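Local coordinates for protein Epf (Streptococcus pyogenes, PDB 4ES8) that acts as a cell-surface adhesin, attaching to cells through an N-terminal domain that contains a carbohydrate-binding module, at residues Trp67-Tyr77 / Ala86-Tyr97. Residues are numbered along the deposited sequence; the frame is centred on the assembly and turned at random.
Sequences WREHNEVKDSY and AARYKTSTTAPY. With ACT (acetate ion), chain E.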
loop_
_atom_site.group_PDB
_atom_site.type_symbol
_atom_site.label_atom_id
_atom_site.label_comp_id
_atom_site.label_asym_id
_atom_site.label_seq_id
_atom_site.Cartn_x
_atom_site.Cartn_y
_atom_site.Cartn_z
ATOM N N TRP A 67 -22.688 -17.334 -7.881
ATOM C CA TRP A 67 -21.652 -18.345 -7.691
ATOM C C TRP A 67 -21.202 -18.933 -9.021
ATOM O O TRP A 67 -22.036 -19.383 -9.810
ATOM C CB TRP A 67 -22.134 -19.480 -6.794
ATOM C CG TRP A 67 -22.342 -19.067 -5.372
ATOM C CD1 TRP A 67 -23.535 -18.818 -4.749
ATOM C CD2 TRP A 67 -21.319 -18.842 -4.396
ATOM N NE1 TRP A 67 -23.314 -18.484 -3.429
ATOM C CE2 TRP A 67 -21.962 -18.475 -3.191
ATOM C CE3 TRP A 67 -19.913 -18.937 -4.416
ATOM C CZ2 TRP A 67 -21.249 -18.169 -2.026
ATOM C CZ3 TRP A 67 -19.210 -18.606 -3.272
ATOM C CH2 TRP A 67 -19.874 -18.258 -2.084
ATOM N N ARG A 68 -19.893 -18.935 -9.239
ATOM C CA ARG A 68 -19.267 -19.441 -10.472
ATOM C C ARG A 68 -18.427 -20.679 -10.174
ATOM O O ARG A 68 -17.506 -20.620 -9.342
ATOM C CB ARG A 68 -18.370 -18.350 -11.118
ATOM C CG ARG A 68 -19.055 -17.003 -11.387
ATOM C CD ARG A 68 -19.713 -16.899 -12.776
ATOM N NE ARG A 68 -20.776 -17.892 -12.984
ATOM C CZ ARG A 68 -22.053 -17.708 -12.665
ATOM N NH1 ARG A 68 -22.445 -16.581 -12.080
ATOM N NH2 ARG A 68 -22.949 -18.655 -12.924
ATOM N N GLU A 69 -18.709 -21.778 -10.863
ATOM C CA GLU A 69 -17.994 -23.034 -10.624
ATOM C C GLU A 69 -16.542 -23.006 -11.105
ATOM O O GLU A 69 -16.229 -22.399 -12.147
ATOM C CB GLU A 69 -18.698 -24.234 -11.304
ATOM C CG GLU A 69 -18.688 -24.225 -12.833
ATOM C CD GLU A 69 -19.871 -24.913 -13.494
ATOM O OE1 GLU A 69 -21.032 -24.632 -13.118
ATOM O OE2 GLU A 69 -19.629 -25.753 -14.384
ATOM N N HIS A 70 -15.675 -23.721 -10.371
ATOM C CA HIS A 70 -14.313 -24.007 -10.851
ATOM C C HIS A 70 -14.505 -24.842 -12.131
ATOM O O HIS A 70 -15.189 -25.882 -12.081
ATOM C CB HIS A 70 -13.533 -24.802 -9.783
ATOM C CG HIS A 70 -12.058 -24.874 -10.027
ATOM N ND1 HIS A 70 -11.233 -25.641 -9.220
ATOM C CD2 HIS A 70 -11.308 -24.301 -11.005
ATOM C CE1 HIS A 70 -10.008 -25.476 -9.702
ATOM N NE2 HIS A 70 -10.002 -24.660 -10.752
ATOM N N ASN A 71 -14.004 -24.352 -13.282
ATOM C CA ASN A 71 -14.269 -24.990 -14.572
ATOM C C ASN A 71 -14.027 -26.496 -14.525
ATOM O O ASN A 71 -12.976 -26.929 -14.070
ATOM C CB ASN A 71 -13.429 -24.356 -15.653
ATOM C CG ASN A 71 -13.961 -24.707 -17.010
ATOM O OD1 ASN A 71 -15.129 -24.457 -17.313
ATOM N ND2 ASN A 71 -13.140 -25.379 -17.803
ATOM N N GLU A 72 -15.027 -27.280 -15.011
ATOM C CA GLU A 72 -15.017 -28.751 -15.130
ATOM C C GLU A 72 -15.101 -29.498 -13.778
ATOM O O GLU A 72 -16.021 -30.297 -13.572
ATOM C CB GLU A 72 -13.765 -29.278 -15.893
ATOM C CG GLU A 72 -13.484 -28.646 -17.248
ATOM C CD GLU A 72 -12.246 -29.154 -17.973
ATOM O OE1 GLU A 72 -11.117 -28.985 -17.451
ATOM O OE2 GLU A 72 -12.410 -29.671 -19.101
ATOM N N VAL A 73 -14.174 -29.206 -12.856
ATOM C CA VAL A 73 -14.056 -29.927 -11.591
ATOM C C VAL A 73 -15.171 -29.536 -10.588
ATOM O O VAL A 73 -15.647 -30.427 -9.876
ATOM C CB VAL A 73 -12.625 -29.823 -11.002
ATOM C CG1 VAL A 73 -12.191 -28.383 -10.765
ATOM C CG2 VAL A 73 -12.432 -30.696 -9.768
ATOM N N LYS A 74 -15.599 -28.249 -10.534
ATOM C CA LYS A 74 -16.721 -27.829 -9.667
ATOM C C LYS A 74 -16.509 -28.190 -8.167
ATOM O O LYS A 74 -17.492 -28.437 -7.435
ATOM C CB LYS A 74 -18.074 -28.439 -10.162
ATOM C CG LYS A 74 -18.358 -28.230 -11.645
ATOM C CD LYS A 74 -19.747 -28.751 -12.014
ATOM C CE LYS A 74 -19.744 -29.526 -13.303
ATOM N NZ LYS A 74 -21.108 -30.032 -13.630
ATOM N N ASP A 75 -15.252 -28.157 -7.691
ATOM C CA ASP A 75 -14.935 -28.406 -6.277
ATOM C C ASP A 75 -15.165 -27.122 -5.474
ATOM O O ASP A 75 -15.753 -27.166 -4.391
ATOM C CB ASP A 75 -13.498 -28.929 -6.083
ATOM C CG ASP A 75 -12.406 -28.227 -6.876
ATOM O OD1 ASP A 75 -12.723 -27.239 -7.596
ATOM O OD2 ASP A 75 -11.236 -28.658 -6.779
ATOM N N SER A 76 -14.769 -25.977 -6.032
ATOM C CA SER A 76 -15.003 -24.692 -5.406
ATOM C C SER A 76 -15.832 -23.835 -6.341
ATOM O O SER A 76 -15.805 -24.032 -7.569
ATOM C CB SER A 76 -13.680 -24.000 -5.055
ATOM O OG SER A 76 -12.782 -24.019 -6.162
ATOM N N TYR A 77 -16.631 -22.938 -5.758
ATOM C CA TYR A 77 -17.350 -21.899 -6.472
ATOM C C TYR A 77 -16.880 -20.592 -5.904
ATOM O O TYR A 77 -16.485 -20.541 -4.734
ATOM C CB TYR A 77 -18.889 -22.033 -6.291
ATOM C CG TYR A 77 -19.518 -23.164 -7.079
ATOM C CD1 TYR A 77 -19.203 -24.497 -6.805
ATOM C CD2 TYR A 77 -20.478 -22.908 -8.052
ATOM C CE1 TYR A 77 -19.787 -25.544 -7.531
ATOM C CE2 TYR A 77 -21.083 -23.944 -8.767
ATOM C CZ TYR A 77 -20.733 -25.256 -8.503
ATOM O OH TYR A 77 -21.317 -26.272 -9.241
ATOM N N ALA A 86 -16.140 -13.937 -2.326
ATOM C CA ALA A 86 -16.385 -15.117 -1.507
ATOM C C ALA A 86 -16.037 -16.412 -2.205
ATOM O O ALA A 86 -16.082 -16.486 -3.441
ATOM C CB ALA A 86 -17.870 -15.155 -1.125
ATOM N N ALA A 87 -15.723 -17.438 -1.383
ATOM C CA ALA A 87 -15.457 -18.794 -1.861
ATOM C C ALA A 87 -16.399 -19.769 -1.198
ATOM O O ALA A 87 -16.789 -19.568 -0.034
ATOM C CB ALA A 87 -14.018 -19.197 -1.563
ATOM N N ARG A 88 -16.750 -20.826 -1.932
ATOM C CA ARG A 88 -17.599 -21.914 -1.456
ATOM C C ARG A 88 -16.876 -23.203 -1.747
ATOM O O ARG A 88 -16.459 -23.420 -2.893
ATOM C CB ARG A 88 -18.976 -21.898 -2.136
ATOM C CG ARG A 88 -19.765 -23.197 -1.922
ATOM C CD ARG A 88 -21.209 -23.074 -2.384
ATOM N NE ARG A 88 -21.940 -22.148 -1.536
ATOM C CZ ARG A 88 -23.144 -21.672 -1.825
ATOM N NH1 ARG A 88 -23.797 -22.101 -2.906
ATOM N NH2 ARG A 88 -23.727 -20.799 -1.019
ATOM N N TYR A 89 -16.688 -24.034 -0.726
ATOM C CA TYR A 89 -16.070 -25.369 -0.881
ATOM C C TYR A 89 -17.183 -26.425 -0.892
ATOM O O TYR A 89 -18.041 -26.438 0.006
ATOM C CB TYR A 89 -15.072 -25.656 0.244
ATOM C CG TYR A 89 -13.911 -24.697 0.266
ATOM C CD1 TYR A 89 -14.004 -23.471 0.925
ATOM C CD2 TYR A 89 -12.728 -24.989 -0.410
ATOM C CE1 TYR A 89 -12.941 -22.568 0.930
ATOM C CE2 TYR A 89 -11.656 -24.103 -0.399
ATOM C CZ TYR A 89 -11.766 -22.895 0.274
ATOM O OH TYR A 89 -10.709 -22.022 0.283
ATOM N N LYS A 90 -17.216 -27.258 -1.935
ATOM C CA LYS A 90 -18.245 -28.288 -2.079
ATOM C C LYS A 90 -17.788 -29.602 -1.483
ATOM O O LYS A 90 -16.598 -29.823 -1.302
ATOM C CB LYS A 90 -18.599 -28.494 -3.578
ATOM C CG LYS A 90 -18.967 -27.204 -4.326
ATOM C CD LYS A 90 -20.320 -26.638 -3.916
ATOM C CE LYS A 90 -21.477 -27.498 -4.406
ATOM N NZ LYS A 90 -22.805 -26.920 -4.008
ATOM N N THR A 91 -18.734 -30.537 -1.262
ATOM C CA THR A 91 -18.397 -31.843 -0.712
ATOM C C THR A 91 -17.457 -32.639 -1.641
ATOM O O THR A 91 -16.779 -33.540 -1.156
ATOM C CB THR A 91 -19.666 -32.682 -0.420
ATOM O OG1 THR A 91 -20.356 -32.906 -1.639
ATOM C CG2 THR A 91 -20.594 -32.023 0.576
ATOM N N SER A 92 -17.450 -32.338 -2.956
ATOM C CA SER A 92 -16.585 -33.071 -3.897
ATOM C C SER A 92 -15.117 -32.603 -3.823
ATOM O O SER A 92 -14.250 -33.229 -4.439
ATOM C CB SER A 92 -17.118 -32.932 -5.315
ATOM O OG SER A 92 -17.189 -31.574 -5.696
ATOM N N THR A 93 -14.828 -31.506 -3.070
ATOM C CA THR A 93 -13.461 -31.001 -2.889
ATOM C C THR A 93 -12.548 -32.098 -2.372
ATOM O O THR A 93 -12.934 -32.823 -1.455
ATOM C CB THR A 93 -13.474 -29.850 -1.839
ATOM O OG1 THR A 93 -14.241 -28.752 -2.329
ATOM C CG2 THR A 93 -12.074 -29.334 -1.492
ATOM N N THR A 94 -11.327 -32.204 -2.929
ATOM C CA THR A 94 -10.311 -33.102 -2.402
ATOM C C THR A 94 -9.474 -32.294 -1.444
ATOM O O THR A 94 -8.776 -31.372 -1.869
ATOM C CB THR A 94 -9.465 -33.731 -3.520
ATOM O OG1 THR A 94 -10.320 -34.473 -4.392
ATOM C CG2 THR A 94 -8.333 -34.638 -2.965
ATOM N N ALA A 95 -9.525 -32.634 -0.167
ATOM C CA ALA A 95 -8.810 -31.876 0.837
ATOM C C ALA A 95 -7.440 -32.467 1.146
ATOM O O ALA A 95 -7.273 -33.687 1.013
ATOM C CB ALA A 95 -9.651 -31.793 2.108
ATOM N N PRO A 96 -6.459 -31.652 1.605
ATOM C CA PRO A 96 -6.532 -30.183 1.770
ATOM C C PRO A 96 -6.592 -29.461 0.424
ATOM O O PRO A 96 -6.068 -29.946 -0.588
ATOM C CB PRO A 96 -5.248 -29.822 2.545
ATOM C CG PRO A 96 -4.588 -31.143 2.912
ATOM C CD PRO A 96 -5.118 -32.164 1.947
ATOM N N TYR A 97 -7.266 -28.310 0.421
ATOM C CA TYR A 97 -7.471 -27.527 -0.794
ATOM C C TYR A 97 -7.650 -26.074 -0.412
ATOM O O TYR A 97 -8.307 -25.787 0.592
ATOM C CB TYR A 97 -8.706 -28.063 -1.514
ATOM C CG TYR A 97 -9.112 -27.300 -2.749
ATOM C CD1 TYR A 97 -8.449 -27.490 -3.956
ATOM C CD2 TYR A 97 -10.227 -26.464 -2.741
ATOM C CE1 TYR A 97 -8.859 -26.834 -5.115
ATOM C CE2 TYR A 97 -10.618 -25.770 -3.879
ATOM C CZ TYR A 97 -9.936 -25.966 -5.070
ATOM O OH TYR A 97 -10.338 -25.333 -6.221
HETATM C C ACT E . -23.768 -24.086 -6.058
HETATM O O ACT E . -23.948 -25.003 -6.888
HETATM O OXT ACT E . -23.455 -24.342 -4.871
HETATM C CH3 ACT E . -24.091 -22.668 -6.504
HETATM O O HOH W 1 -15.227 -31.659 -7.485
HETATM O O HOH W 2 -10.371 -30.054 -4.717
#
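Tyr77 and Arg88 form an antiparallel hydrogen-bonded pair, Tyr77 N to Arg88 O 2.9 Å and Arg88 N to Tyr77 O 2.8 Å; Ser76 faces Tyr89 in the neighbouring non-hydrogen-bonded pair, and Lys90 N donates to Asp75 O just beyond it. On the face bearing Tyr77 and Arg88, the guanidinium makes a stacked cation-pi contact with the five-membered ring of Trp67, its CZ 3.9 Å from the ring centroid and the planes tilted by 29°. Arg88 CB makes a CH-pi contact over the six-membered ring of the same indole. A bend at chi3 folds the arginine's end back over the indole, while Asp203 takes its NE in a salt bridge. An acetate ion, probably from the crystallisation liquor, packs against one face of Tyr77; its OXT accepts from Arg88 NH1 and from Lys90 NZ (2.8 Å), and Lys90 also pairs with Asp201. The lysine's CG and CD run along the CD1–CE1 side of the Tyr77 ring. The hairpin 76-80/84-89 lies beside the outermost strand 68-69 of a seven-stranded antiparallel sheet, and Ser76 and Ala87 pack on strand 97-105 of a second sheet. On the face bearing Ser76 and Tyr89, Tyr97 OH shares a hydrogen bond of 2.8 Å with Ser76 OG, which is also bonded to His55. Asp75 OD1 receives His70 ND1 at 2.7 Å, through its syn lone pair, and Ser76 N from above the carboxylate. With CG between backbone N and carbonyl carbon (chi1 44°), that carboxylate meets the Tyr97 ring, OD2 3.4 Å from CE1 and the planes 42° apart.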